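Local coordinates for protein starch synthase I (Hordeum vulgare, PDB 4HLN) that belongs to the plant starch synthases, glycosyltransferases whose family is built on the GT-B fold of two Rossmann-like domains, at residues E327-E332 and K341-N346; H300-Q305 and N346-A351; P277-A282 and L316-E321; P190-S195 and N235-T240; V267-H272 and T296-N301. All blocks are in the same frame, centred on the assembly; numbering follows the deposited sequence.

All five contacts lie in the starch synthase catalytic domain range, 126-384, whereas the bound glycan is held by F556, W569, H593 and others that take part in none of them. Contact 5, two parallel strands of the large mixed sheet, is the most central, its centre about 10 Å from that of the chain. Contact 2 adjoins it, centres about 8 Å apart, and shares H300 and N301. N346 then belongs to both contact 2 and contact 1, whose centres are about 14 Å apart. Contacts 3 and 4, about 13 Å apart, meet through L316; F347 of contact 2 touches both, reaching L316 and T240.

Contact 1. Residues E327-E332 and K341-N346; sequences EWVFPE and KGEAVN
W328 and N346 leave neighbouring strands side by side and point the same way, which puts the asparagine amide over one face of the indole. Its ND2 stands 3.2 Å above the ring plane, displaced toward the rim, and the two planes are 85° apart, so the amide is turned almost upright on the ring. NE1 and ND2 are both donors and make no bond to each other; ND2 gives one of its hydrogens to Q305 OE1. Behind the amide, N346 CB makes a CH-pi contact with the five-membered ring. Both side chains have CG anti to the backbone N (chi1 -163° for W328, -176° for N346), and this shared torsion lets them run together.

The tight part continues along the same face. A344 presents its methyl to F330, CB to CE2 at 3.9 Å, and the phenyl in turn carries CD1 of W328 over one of its faces. Between the strands W328 and A344 form a hydrogen-bonded antiparallel pair, W328 N to A344 O at 2.9 Å and A344 N to W328 O at 2.7 Å, and F330 N adds a straighter bond to G342 O at 2.7 Å.

The other face is looser. V329 and E343 are exposed there, CG2 to CG at 4.3 Å, and the carboxylates of E327 and E343 stay apart, OE2 to OE2 at 6.1 Å.

Strand 343-346 is the middle of a three-stranded antiparallel sheet, with 327-329 on one flank and 307-309 on the other. V307 of that far strand touches F330, A344 and N346, and N346 leads directly into helix 347-354.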
# COMPACT_ATOMS: atom_id res chain seq x y z
N GLU A 327 23.20 -12.14 -2.27
CA GLU A 327 24.23 -11.82 -1.32
C GLU A 327 23.98 -10.46 -0.68
O GLU A 327 23.67 -9.48 -1.36
CB GLU A 327 25.57 -11.78 -2.02
CG GLU A 327 26.71 -11.46 -1.09
CD GLU A 327 28.01 -11.26 -1.82
OE1 GLU A 327 27.96 -11.02 -3.06
OE2 GLU A 327 29.07 -11.36 -1.17
N TRP A 328 24.14 -10.41 0.64
CA TRP A 328 23.94 -9.18 1.39
C TRP A 328 24.88 -9.18 2.59
O TRP A 328 24.78 -10.02 3.49
CB TRP A 328 22.51 -9.16 1.86
CG TRP A 328 21.99 -7.85 2.30
CD1 TRP A 328 21.44 -7.55 3.53
CD2 TRP A 328 21.88 -6.66 1.51
NE1 TRP A 328 21.01 -6.25 3.55
CE2 TRP A 328 21.26 -5.68 2.32
CE3 TRP A 328 22.23 -6.33 0.20
CZ2 TRP A 328 21.01 -4.39 1.86
CZ3 TRP A 328 21.98 -5.05 -0.26
CH2 TRP A 328 21.38 -4.09 0.57
N VAL A 329 25.82 -8.24 2.60
CA VAL A 329 26.73 -8.10 3.73
C VAL A 329 26.40 -6.89 4.60
O VAL A 329 26.35 -5.75 4.11
CB VAL A 329 28.17 -7.96 3.28
CG1 VAL A 329 29.07 -7.76 4.48
CG2 VAL A 329 28.58 -9.20 2.47
N PHE A 330 26.18 -7.12 5.89
CA PHE A 330 25.93 -6.00 6.79
C PHE A 330 27.19 -5.21 7.14
O PHE A 330 28.28 -5.78 7.34
CB PHE A 330 25.20 -6.46 8.05
CG PHE A 330 23.78 -6.87 7.80
CD1 PHE A 330 22.76 -5.94 7.80
CD2 PHE A 330 23.47 -8.20 7.53
CE1 PHE A 330 21.44 -6.32 7.56
CE2 PHE A 330 22.16 -8.59 7.30
CZ PHE A 330 21.14 -7.65 7.31
N PRO A 331 27.04 -3.89 7.18
CA PRO A 331 28.14 -2.98 7.53
C PRO A 331 28.63 -3.28 8.95
O PRO A 331 27.88 -3.84 9.77
CB PRO A 331 27.50 -1.59 7.44
CG PRO A 331 25.99 -1.83 7.60
CD PRO A 331 25.74 -3.20 7.04
N GLU A 332 29.87 -2.91 9.24
CA GLU A 332 30.48 -3.21 10.52
C GLU A 332 29.72 -2.68 11.74
O GLU A 332 29.61 -3.38 12.73
CB GLU A 332 31.94 -2.78 10.52
CG GLU A 332 32.81 -3.77 9.78
CD GLU A 332 34.23 -3.27 9.54
OE1 GLU A 332 35.15 -4.12 9.51
OE2 GLU A 332 34.42 -2.04 9.37
N LYS A 341 30.74 -12.08 10.67
CA LYS A 341 31.20 -11.58 9.37
C LYS A 341 30.12 -10.77 8.66
O LYS A 341 30.38 -10.13 7.64
CB LYS A 341 31.63 -12.74 8.46
CG LYS A 341 32.56 -13.76 9.10
CD LYS A 341 33.95 -13.69 8.49
CE LYS A 341 34.62 -15.07 8.39
NZ LYS A 341 33.90 -16.01 7.46
N GLY A 342 28.89 -10.82 9.19
CA GLY A 342 27.77 -10.07 8.66
C GLY A 342 27.25 -10.52 7.29
O GLY A 342 26.65 -9.73 6.56
N GLU A 343 27.46 -11.79 6.95
CA GLU A 343 27.07 -12.31 5.64
C GLU A 343 25.68 -12.94 5.62
O GLU A 343 25.39 -13.85 6.41
CB GLU A 343 28.10 -13.32 5.15
CG GLU A 343 29.45 -12.72 4.82
CD GLU A 343 30.55 -13.76 4.72
OE1 GLU A 343 30.43 -14.84 5.37
OE2 GLU A 343 31.54 -13.50 3.99
N ALA A 344 24.84 -12.49 4.69
CA ALA A 344 23.46 -12.95 4.64
C ALA A 344 22.93 -13.17 3.22
O ALA A 344 23.56 -12.80 2.24
CB ALA A 344 22.60 -11.95 5.33
N VAL A 345 21.74 -13.74 3.14
CA VAL A 345 20.96 -13.68 1.91
C VAL A 345 19.71 -12.87 2.17
O VAL A 345 19.14 -12.89 3.26
CB VAL A 345 20.58 -15.05 1.38
CG1 VAL A 345 21.85 -15.78 0.96
CG2 VAL A 345 19.83 -15.83 2.43
N ASN A 346 19.29 -12.13 1.15
CA ASN A 346 18.24 -11.15 1.32
C ASN A 346 17.22 -11.27 0.19
O ASN A 346 17.40 -10.71 -0.89
CB ASN A 346 18.87 -9.75 1.36
CG ASN A 346 17.85 -8.66 1.65
OD1 ASN A 346 16.69 -8.75 1.24
ND2 ASN A 346 18.30 -7.59 2.32

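Contact 2. Residues H300-Q305 and N346-A351; sequences HNLAHQ and NFLKGA
L348 N, in the first turn of helix 347-354, donates a nearly straight bond to Q305 O (3.1 Å, 177° at the hydrogen), and this joins the loop backbone to the start of the helix. The side chains repeat the link. N346 ND2 donates to Q305 OE1 at 2.9 Å, with the oxygen close to the plane of the asparagine amide and the nitrogen in the carbonyl plane of the glutamine; the two amides are twisted by 32°. Q305 gets there with an extended chain beyond CG. Its other terminal atom, NE2, donates to L302 O at 2.8 Å and also bonds to G374 O. On the asparagine, OD1 accepts from K349 N at 2.9 Å, the N-cap bond of the helix, with the donor well above the carbonyl plane. An apolar patch lies alongside: L348 CD2 rests 4.3 Å from L302 CD2 and 4.2 Å from Q305 CG, the glutamine and leucine side chains crossing at about a right angle.

Two backbone N-H groups in the first turn, those of L348 and K349, therefore find acceptors, one from the loop backbone and one from the cap residue. With both ends of each amide engaged, neither Q305 nor N346 should flip easily.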
# COMPACT_ATOMS: atom_id res chain seq x y z
N HIS A 300 5.44 -3.23 0.01
CA HIS A 300 4.59 -2.53 0.97
C HIS A 300 5.39 -2.08 2.20
O HIS A 300 5.04 -1.09 2.84
CB HIS A 300 3.41 -3.41 1.36
CG HIS A 300 2.55 -3.82 0.21
ND1 HIS A 300 2.62 -5.08 -0.35
CD2 HIS A 300 1.63 -3.13 -0.51
CE1 HIS A 300 1.76 -5.15 -1.36
NE2 HIS A 300 1.15 -3.99 -1.47
N ASN A 301 6.47 -2.78 2.51
CA ASN A 301 7.36 -2.36 3.59
C ASN A 301 8.82 -2.76 3.34
O ASN A 301 9.10 -3.66 2.56
CB ASN A 301 6.92 -2.93 4.93
CG ASN A 301 7.32 -4.39 5.09
OD1 ASN A 301 8.44 -4.70 5.50
ND2 ASN A 301 6.41 -5.29 4.74
N LEU A 302 9.72 -2.09 4.06
CA LEU A 302 11.15 -2.27 3.94
C LEU A 302 11.75 -2.86 5.23
O LEU A 302 12.95 -3.12 5.30
CB LEU A 302 11.82 -0.93 3.65
CG LEU A 302 11.50 -0.30 2.30
CD1 LEU A 302 12.35 0.95 2.04
CD2 LEU A 302 11.75 -1.33 1.23
N ALA A 303 10.92 -3.06 6.24
CA ALA A 303 11.38 -3.62 7.50
C ALA A 303 11.76 -5.08 7.38
O ALA A 303 12.79 -5.51 7.90
CB ALA A 303 10.30 -3.46 8.55
N HIS A 304 10.90 -5.86 6.71
CA HIS A 304 11.08 -7.30 6.59
C HIS A 304 11.53 -7.71 5.20
O HIS A 304 10.74 -7.75 4.27
CB HIS A 304 9.80 -8.03 6.97
CG HIS A 304 9.19 -7.50 8.22
ND1 HIS A 304 8.30 -6.45 8.22
CD2 HIS A 304 9.41 -7.82 9.52
CE1 HIS A 304 7.96 -6.17 9.47
NE2 HIS A 304 8.62 -6.98 10.27
N GLN A 305 12.81 -8.04 5.10
CA GLN A 305 13.46 -8.24 3.82
C GLN A 305 13.74 -9.70 3.55
O GLN A 305 14.30 -10.05 2.52
CB GLN A 305 14.73 -7.42 3.79
CG GLN A 305 14.45 -5.95 4.07
CD GLN A 305 15.67 -5.06 3.96
OE1 GLN A 305 16.76 -5.51 3.59
NE2 GLN A 305 15.50 -3.79 4.26
N ASN A 346 19.29 -12.13 1.15
CA ASN A 346 18.24 -11.15 1.32
C ASN A 346 17.22 -11.27 0.19
O ASN A 346 17.40 -10.71 -0.89
CB ASN A 346 18.87 -9.75 1.36
CG ASN A 346 17.85 -8.66 1.65
OD1 ASN A 346 16.69 -8.75 1.24
ND2 ASN A 346 18.30 -7.59 2.32
N PHE A 347 16.14 -11.99 0.46
CA PHE A 347 15.07 -12.18 -0.51
C PHE A 347 14.65 -10.93 -1.27
O PHE A 347 14.70 -10.91 -2.50
CB PHE A 347 13.85 -12.84 0.12
CG PHE A 347 13.91 -14.35 0.14
CD1 PHE A 347 15.14 -15.01 0.29
CD2 PHE A 347 12.76 -15.11 -0.01
CE1 PHE A 347 15.20 -16.39 0.32
CE2 PHE A 347 12.81 -16.49 0.02
CZ PHE A 347 14.04 -17.13 0.18
N LEU A 348 14.22 -9.91 -0.53
CA LEU A 348 13.74 -8.67 -1.15
C LEU A 348 14.82 -8.07 -2.02
O LEU A 348 14.56 -7.66 -3.16
CB LEU A 348 13.33 -7.68 -0.06
CG LEU A 348 12.45 -6.53 -0.54
CD1 LEU A 348 11.18 -7.11 -1.06
CD2 LEU A 348 12.14 -5.59 0.61
N LYS A 349 16.04 -8.03 -1.49
CA LYS A 349 17.18 -7.55 -2.25
C LYS A 349 17.32 -8.30 -3.58
O LYS A 349 17.54 -7.70 -4.63
CB LYS A 349 18.45 -7.69 -1.42
CG LYS A 349 19.71 -7.15 -2.08
CD LYS A 349 20.47 -8.24 -2.83
CE LYS A 349 21.82 -7.72 -3.37
NZ LYS A 349 22.64 -8.79 -4.02
N GLY A 350 17.19 -9.62 -3.52
CA GLY A 350 17.26 -10.49 -4.68
C GLY A 350 16.27 -10.11 -5.77
O GLY A 350 16.61 -10.11 -6.96
N ALA A 351 15.05 -9.79 -5.35
CA ALA A 351 14.03 -9.33 -6.28
C ALA A 351 14.33 -7.94 -6.81
O ALA A 351 14.09 -7.66 -7.97
CB ALA A 351 12.67 -9.32 -5.60

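Contact 3. Residues P277-A282 and L316-E321; sequences PVLLAA and LGLPPE
V278 is the first residue of helix segment 277-282 to meet L318, its CG1 lying 4.1 Å from L318 CD1. The isopropyl group has CG1 anti to the backbone N (chi1 -171°), which directs that methyl at the loop, and the two side chains cross at about a right angle. V278 also touches L326 and T354, so it is packed by more than the loop.

One residue on, L279 comes in from the flank of the helix. Its CB does not head for the loop, but the side branch CD2 reaches to 3.5 Å from L318 CD2, again with the two side chains nearly perpendicular. Y244 and C247 of helix 235-252 also pack against this leucine.

The helix comes back to the loop at A282, four residues after V278. Here the methyl does the work: CB is 4.1 Å from L318 CD2 and 4.4 Å from P319 CD. The nearest CA atoms of the two segments, those of A282 and L318, are 7.2 Å apart. W322 touches A282 as well.

L318 thus splits its two methyls over one side of the helix: CD1 goes to V278, while CD2 settles between L279 and A282. Polar bonds also hold the loop, P319 O to Y313 OH and L316 O to Y244 OH.

Every group that meets across these two segments is a hydrocarbon, so the joint between helix 276-284 and the loop before helix 323-326 rests on van der Waals packing and burial of apolar surface.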
# COMPACT_ATOMS: atom_id res chain seq x y z
N PRO A 277 11.20 -13.82 -9.19
CA PRO A 277 11.95 -13.20 -10.29
C PRO A 277 13.35 -13.76 -10.39
O PRO A 277 13.96 -13.71 -11.47
CB PRO A 277 12.01 -11.73 -9.91
CG PRO A 277 11.59 -11.66 -8.49
CD PRO A 277 10.75 -12.83 -8.20
N VAL A 278 13.87 -14.28 -9.29
CA VAL A 278 15.19 -14.91 -9.35
C VAL A 278 15.08 -16.24 -10.07
O VAL A 278 15.86 -16.55 -10.95
CB VAL A 278 15.82 -15.09 -7.94
CG1 VAL A 278 17.27 -15.54 -8.06
CG2 VAL A 278 15.73 -13.81 -7.14
N LEU A 279 14.08 -17.03 -9.70
CA LEU A 279 13.81 -18.30 -10.35
C LEU A 279 13.65 -18.12 -11.85
O LEU A 279 14.29 -18.83 -12.64
CB LEU A 279 12.56 -18.95 -9.75
CG LEU A 279 12.81 -19.44 -8.32
CD1 LEU A 279 11.56 -20.06 -7.68
CD2 LEU A 279 14.01 -20.41 -8.29
N LEU A 280 12.80 -17.18 -12.25
CA LEU A 280 12.60 -16.94 -13.67
C LEU A 280 13.95 -16.78 -14.36
O LEU A 280 14.23 -17.42 -15.38
CB LEU A 280 11.76 -15.70 -13.89
CG LEU A 280 10.34 -15.80 -13.36
CD1 LEU A 280 9.61 -14.50 -13.57
CD2 LEU A 280 9.61 -16.95 -14.02
N ALA A 281 14.79 -15.94 -13.78
CA ALA A 281 16.08 -15.61 -14.36
C ALA A 281 17.12 -16.74 -14.28
O ALA A 281 17.98 -16.88 -15.16
CB ALA A 281 16.61 -14.35 -13.73
N ALA A 282 17.04 -17.56 -13.25
CA ALA A 282 18.07 -18.56 -13.00
C ALA A 282 17.70 -19.93 -13.54
O ALA A 282 18.52 -20.64 -14.12
CB ALA A 282 18.37 -18.63 -11.48
N LEU A 316 18.48 -23.16 -0.95
CA LEU A 316 17.50 -22.59 -1.88
C LEU A 316 17.44 -23.32 -3.23
O LEU A 316 16.57 -23.04 -4.04
CB LEU A 316 17.75 -21.09 -2.11
CG LEU A 316 17.92 -20.24 -0.84
CD1 LEU A 316 18.24 -18.79 -1.18
CD2 LEU A 316 16.69 -20.32 0.07
N GLY A 317 18.36 -24.25 -3.47
CA GLY A 317 18.35 -25.00 -4.71
C GLY A 317 18.61 -24.22 -5.99
O GLY A 317 18.31 -24.71 -7.07
N LEU A 318 19.15 -23.01 -5.88
CA LEU A 318 19.63 -22.26 -7.04
C LEU A 318 21.07 -22.60 -7.35
O LEU A 318 21.78 -23.13 -6.50
CB LEU A 318 19.57 -20.77 -6.75
CG LEU A 318 18.21 -20.14 -6.49
CD1 LEU A 318 18.42 -18.80 -5.84
CD2 LEU A 318 17.43 -20.01 -7.79
N PRO A 319 21.53 -22.28 -8.56
CA PRO A 319 22.95 -22.54 -8.87
C PRO A 319 23.89 -21.58 -8.13
O PRO A 319 23.49 -20.52 -7.69
CB PRO A 319 23.03 -22.33 -10.39
CG PRO A 319 21.59 -22.49 -10.87
CD PRO A 319 20.76 -21.92 -9.76
N PRO A 320 25.16 -21.96 -8.00
CA PRO A 320 26.14 -21.17 -7.26
C PRO A 320 26.41 -19.75 -7.78
O PRO A 320 26.71 -18.88 -6.97
CB PRO A 320 27.41 -22.02 -7.38
CG PRO A 320 26.88 -23.43 -7.52
CD PRO A 320 25.72 -23.25 -8.44
N GLU A 321 26.31 -19.53 -9.09
CA GLU A 321 26.65 -18.23 -9.70
C GLU A 321 25.66 -17.18 -9.27
O GLU A 321 25.94 -15.98 -9.34
CB GLU A 321 26.62 -18.31 -11.23
CG GLU A 321 27.19 -19.59 -11.80
CD GLU A 321 26.17 -20.71 -11.82
OE1 GLU A 321 25.10 -20.52 -12.44
OE2 GLU A 321 26.43 -21.78 -11.22

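Contact 4. Residues P190-S195 and N235-T240; sequences PCFGGS and NQFRYT
The F192 ring takes the edge of F237 on one face: CD1 of F237 stands 3.3 Å above the ring plane, toward the rim, in an edge-to-face pair with centroids 4.9 Å apart and planes at 69°. F237 CB lies over the same ring, 3.7 Å from its centroid in a CH-pi contact. Around the edge of F192 sit polar side-chain atoms of helix 235-252, Q236 OE1 at 3.7 Å from CZ and T240 OG1 at 3.8 Å from CE2, with T240 CG2 also in the ring plane. The F237 ring has a second aromatic partner, H196, again edge-to-face.

F192 belongs to the turn of a beta-hairpin, between antiparallel neighbours 181-190 and 195-205 at one margin of the large mixed sheet. C191 N bonds to G194 O across the turn, and F192 has the positive phi of a left-handed backbone (46°), the turn shape from which its side chain is sent at the helix. D315 holds F192 further by a backbone bond.

T240 OG1 and Q236 NE2 have partners of their own. The hydroxyl donates to Q236 O at 2.6 Å, while T240 N reaches that oxygen from the opposite face of its plane. Q236 NE2 bonds to T312 OG1, while OE1 of the same amide borders the rim of the phenyl. Next to the ring, C191 SG approaches T240 CG2 at 4.2 Å.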
# COMPACT_ATOMS: atom_id res chain seq x y z
N PRO A 190 12.98 -29.62 -5.46
CA PRO A 190 14.28 -29.97 -4.87
C PRO A 190 14.89 -28.75 -4.17
O PRO A 190 15.22 -27.74 -4.80
CB PRO A 190 15.10 -30.38 -6.10
CG PRO A 190 14.57 -29.46 -7.17
CD PRO A 190 13.09 -29.27 -6.89
N CYS A 191 14.99 -28.85 -2.85
CA CYS A 191 15.58 -27.79 -2.04
C CYS A 191 15.63 -28.25 -0.59
O CYS A 191 15.08 -29.29 -0.24
CB CYS A 191 14.77 -26.50 -2.14
SG CYS A 191 13.09 -26.58 -1.43
N PHE A 192 16.31 -27.47 0.24
CA PHE A 192 16.44 -27.78 1.66
C PHE A 192 16.80 -29.23 1.96
O PHE A 192 16.11 -29.90 2.74
CB PHE A 192 15.20 -27.33 2.41
CG PHE A 192 15.13 -25.86 2.55
CD1 PHE A 192 15.59 -25.23 3.72
CD2 PHE A 192 14.66 -25.08 1.50
CE1 PHE A 192 15.56 -23.86 3.84
CE2 PHE A 192 14.61 -23.70 1.61
CZ PHE A 192 15.07 -23.08 2.80
N GLY A 193 17.89 -29.67 1.34
CA GLY A 193 18.44 -30.99 1.57
C GLY A 193 17.42 -32.08 1.32
O GLY A 193 17.15 -32.92 2.19
N GLY A 194 16.85 -32.07 0.13
CA GLY A 194 15.86 -33.06 -0.22
C GLY A 194 14.91 -32.61 -1.30
O GLY A 194 15.24 -31.80 -2.18
N SER A 195 13.70 -33.14 -1.22
CA SER A 195 12.71 -32.91 -2.24
C SER A 195 11.37 -32.81 -1.55
O SER A 195 10.96 -33.73 -0.85
CB SER A 195 12.71 -34.07 -3.22
OG SER A 195 12.03 -33.72 -4.41
N ASN A 235 10.38 -20.15 8.13
CA ASN A 235 9.87 -19.22 7.14
C ASN A 235 10.59 -19.27 5.80
O ASN A 235 9.97 -19.49 4.75
CB ASN A 235 9.91 -17.79 7.67
CG ASN A 235 8.66 -17.42 8.43
OD1 ASN A 235 7.69 -18.16 8.40
ND2 ASN A 235 8.69 -16.29 9.13
N GLN A 236 11.90 -19.06 5.83
CA GLN A 236 12.66 -19.04 4.59
C GLN A 236 12.31 -20.26 3.75
O GLN A 236 12.10 -20.15 2.55
CB GLN A 236 14.15 -18.99 4.87
CG GLN A 236 15.00 -18.95 3.61
CD GLN A 236 16.46 -19.22 3.88
OE1 GLN A 236 16.82 -20.26 4.44
NE2 GLN A 236 17.33 -18.27 3.49
N PHE A 237 12.21 -21.41 4.39
CA PHE A 237 11.82 -22.63 3.71
C PHE A 237 10.38 -22.59 3.17
O PHE A 237 10.12 -22.98 2.02
CB PHE A 237 12.02 -23.82 4.67
CG PHE A 237 11.33 -25.08 4.23
CD1 PHE A 237 11.73 -25.75 3.09
CD2 PHE A 237 10.27 -25.59 4.97
CE1 PHE A 237 11.09 -26.92 2.68
CE2 PHE A 237 9.62 -26.76 4.57
CZ PHE A 237 10.03 -27.43 3.43
N ARG A 238 9.46 -22.12 4.01
CA ARG A 238 8.04 -22.09 3.63
C ARG A 238 7.85 -21.25 2.38
O ARG A 238 7.16 -21.66 1.45
CB ARG A 238 7.17 -21.50 4.75
CG ARG A 238 7.06 -22.33 6.02
CD ARG A 238 6.72 -21.42 7.20
NE ARG A 238 5.31 -21.43 7.55
CZ ARG A 238 4.63 -20.34 7.90
NH1 ARG A 238 5.23 -19.17 7.94
NH2 ARG A 238 3.34 -20.43 8.22
N TYR A 239 8.47 -20.08 2.36
CA TYR A 239 8.22 -19.14 1.29
C TYR A 239 9.05 -19.41 0.04
O TYR A 239 8.70 -19.00 -1.06
CB TYR A 239 8.31 -17.71 1.82
CG TYR A 239 7.17 -17.49 2.77
CD1 TYR A 239 7.38 -17.41 4.14
CD2 TYR A 239 5.86 -17.45 2.30
CE1 TYR A 239 6.30 -17.25 5.01
CE2 TYR A 239 4.79 -17.29 3.14
CZ TYR A 239 5.01 -17.18 4.51
OH TYR A 239 3.92 -17.02 5.34
N THR A 240 10.13 -20.17 0.22
CA THR A 240 10.83 -20.79 -0.89
C THR A 240 9.88 -21.74 -1.66
O THR A 240 9.84 -21.72 -2.89
CB THR A 240 12.08 -21.55 -0.37
OG1 THR A 240 13.02 -20.60 0.13
CG2 THR A 240 12.77 -22.36 -1.47

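Contact 5. Residues V267-H272 and T296-N301; sequences VVNDWH and TLVIHN
H300 lies against D270, and its side chain can be followed outward. CB is 3.7 Å from D270 OD1, and CG comes 3.8 Å from D270 OD2. The first strong contact is at ND1, which donates to D270 OD2 at 2.8 Å in a nearly straight bond, the oxygen lying close to the ring plane and met on its syn side. CE1 then faces N269 OD1 at 3.1 Å, and NE2 ends 4.0 Å from that same oxygen. The asparagine amide is nearly coplanar with the imidazole, 10° apart, so OD1 meets the ring at its edge; N269 ND2 is turned to V130 O. The carboxylate of D270 stands at 54° to the imidazole, and its other oxygen, OD1, accepts from H300 N at 2.9 Å.

Behind this corner the strands run parallel. T296 O takes V268 N, V268 O takes V298 N, and V298 O takes D270 N, in register from V267 beside T296 to N269 beside V298. V267 CG1 packs on V298 CG2 at 3.6 Å on one face, V268 CG2 on L297 CD1 at 3.9 Å on the other. Helix 276-284 connects the two strands as a beta-alpha-beta unit of the Rossmann-like sheet.

D270 grips the backbone N and the ring of H300 with separate oxygens, so the start of the loop after strand 294-299 and the rotation of the imidazole should both be restrained by the residue that follows the neighbouring strand.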
# COMPACT_ATOMS: atom_id res chain seq x y z
N VAL A 267 3.24 -10.50 -10.62
CA VAL A 267 3.28 -9.43 -9.62
C VAL A 267 3.60 -10.04 -8.26
O VAL A 267 2.74 -10.64 -7.61
CB VAL A 267 1.94 -8.71 -9.52
CG1 VAL A 267 2.02 -7.62 -8.48
CG2 VAL A 267 1.58 -8.13 -10.84
N VAL A 268 4.84 -9.91 -7.84
CA VAL A 268 5.26 -10.52 -6.59
C VAL A 268 5.29 -9.54 -5.40
O VAL A 268 5.87 -8.47 -5.47
CB VAL A 268 6.57 -11.25 -6.79
CG1 VAL A 268 6.46 -12.04 -8.09
CG2 VAL A 268 7.71 -10.28 -6.87
N ASN A 269 4.62 -9.92 -4.33
CA ASN A 269 4.41 -9.02 -3.21
C ASN A 269 5.36 -9.30 -2.08
O ASN A 269 5.33 -10.39 -1.48
CB ASN A 269 2.98 -9.11 -2.72
CG ASN A 269 2.01 -8.52 -3.71
OD1 ASN A 269 1.54 -7.39 -3.54
ND2 ASN A 269 1.73 -9.26 -4.77
N ASP A 270 6.23 -8.32 -1.82
CA ASP A 270 7.07 -8.34 -0.63
C ASP A 270 8.07 -9.49 -0.63
O ASP A 270 8.32 -10.10 -1.66
CB ASP A 270 6.18 -8.37 0.61
CG ASP A 270 5.34 -7.09 0.75
OD1 ASP A 270 5.94 -5.98 0.75
OD2 ASP A 270 4.09 -7.20 0.83
N TRP A 271 8.66 -9.79 0.52
CA TRP A 271 9.77 -10.75 0.47
C TRP A 271 9.28 -12.16 0.28
O TRP A 271 9.97 -12.98 -0.29
CB TRP A 271 10.68 -10.65 1.70
CG TRP A 271 10.20 -11.37 2.90
CD1 TRP A 271 9.47 -10.84 3.92
CD2 TRP A 271 10.44 -12.75 3.23
NE1 TRP A 271 9.22 -11.81 4.87
CE2 TRP A 271 9.82 -12.98 4.48
CE3 TRP A 271 11.11 -13.80 2.60
CZ2 TRP A 271 9.85 -14.24 5.11
CZ3 TRP A 271 11.15 -15.05 3.24
CH2 TRP A 271 10.52 -15.25 4.48
N HIS A 272 8.06 -12.43 0.74
CA HIS A 272 7.53 -13.78 0.68
C HIS A 272 7.56 -14.35 -0.73
O HIS A 272 7.77 -15.54 -0.91
CB HIS A 272 6.11 -13.82 1.23
CG HIS A 272 6.00 -13.28 2.62
ND1 HIS A 272 5.71 -11.96 2.88
CD2 HIS A 272 6.18 -13.88 3.82
CE1 HIS A 272 5.70 -11.77 4.19
NE2 HIS A 272 5.98 -12.91 4.78
N THR A 296 6.93 -7.78 -11.68
CA THR A 296 6.86 -6.53 -10.96
C THR A 296 6.93 -6.79 -9.48
O THR A 296 6.13 -7.55 -8.92
CB THR A 296 5.55 -5.80 -11.27
OG1 THR A 296 5.48 -5.55 -12.68
CG2 THR A 296 5.46 -4.46 -10.48
N LEU A 297 7.89 -6.16 -8.83
CA LEU A 297 8.01 -6.29 -7.40
C LEU A 297 7.17 -5.19 -6.75
O LEU A 297 7.32 -4.01 -7.07
CB LEU A 297 9.48 -6.20 -6.99
CG LEU A 297 9.73 -6.11 -5.49
CD1 LEU A 297 9.21 -7.37 -4.77
CD2 LEU A 297 11.21 -5.88 -5.25
N VAL A 298 6.26 -5.59 -5.86
CA VAL A 298 5.48 -4.66 -5.06
C VAL A 298 5.97 -4.68 -3.62
O VAL A 298 5.99 -5.73 -2.97
CB VAL A 298 3.98 -5.01 -5.02
CG1 VAL A 298 3.27 -4.00 -4.12
CG2 VAL A 298 3.37 -5.03 -6.41
N ILE A 299 6.37 -3.51 -3.14
CA ILE A 299 6.98 -3.39 -1.84
C ILE A 299 6.09 -2.56 -0.93
O ILE A 299 6.00 -1.34 -1.08
CB ILE A 299 8.34 -2.68 -1.93
CG1 ILE A 299 9.27 -3.41 -2.88
CG2 ILE A 299 8.98 -2.56 -0.57
CD1 ILE A 299 10.68 -2.85 -2.87
N HIS A 300 5.44 -3.23 0.01
CA HIS A 300 4.59 -2.53 0.97
C HIS A 300 5.39 -2.08 2.20
O HIS A 300 5.04 -1.09 2.84
CB HIS A 300 3.41 -3.41 1.36
CG HIS A 300 2.55 -3.82 0.21
ND1 HIS A 300 2.62 -5.08 -0.35
CD2 HIS A 300 1.63 -3.13 -0.51
CE1 HIS A 300 1.76 -5.15 -1.36
NE2 HIS A 300 1.15 -3.99 -1.47
N ASN A 301 6.47 -2.78 2.51
CA ASN A 301 7.36 -2.36 3.59
C ASN A 301 8.82 -2.76 3.34
O ASN A 301 9.10 -3.66 2.56
CB ASN A 301 6.92 -2.93 4.93
CG ASN A 301 7.32 -4.39 5.09
OD1 ASN A 301 8.44 -4.70 5.50
ND2 ASN A 301 6.41 -5.29 4.74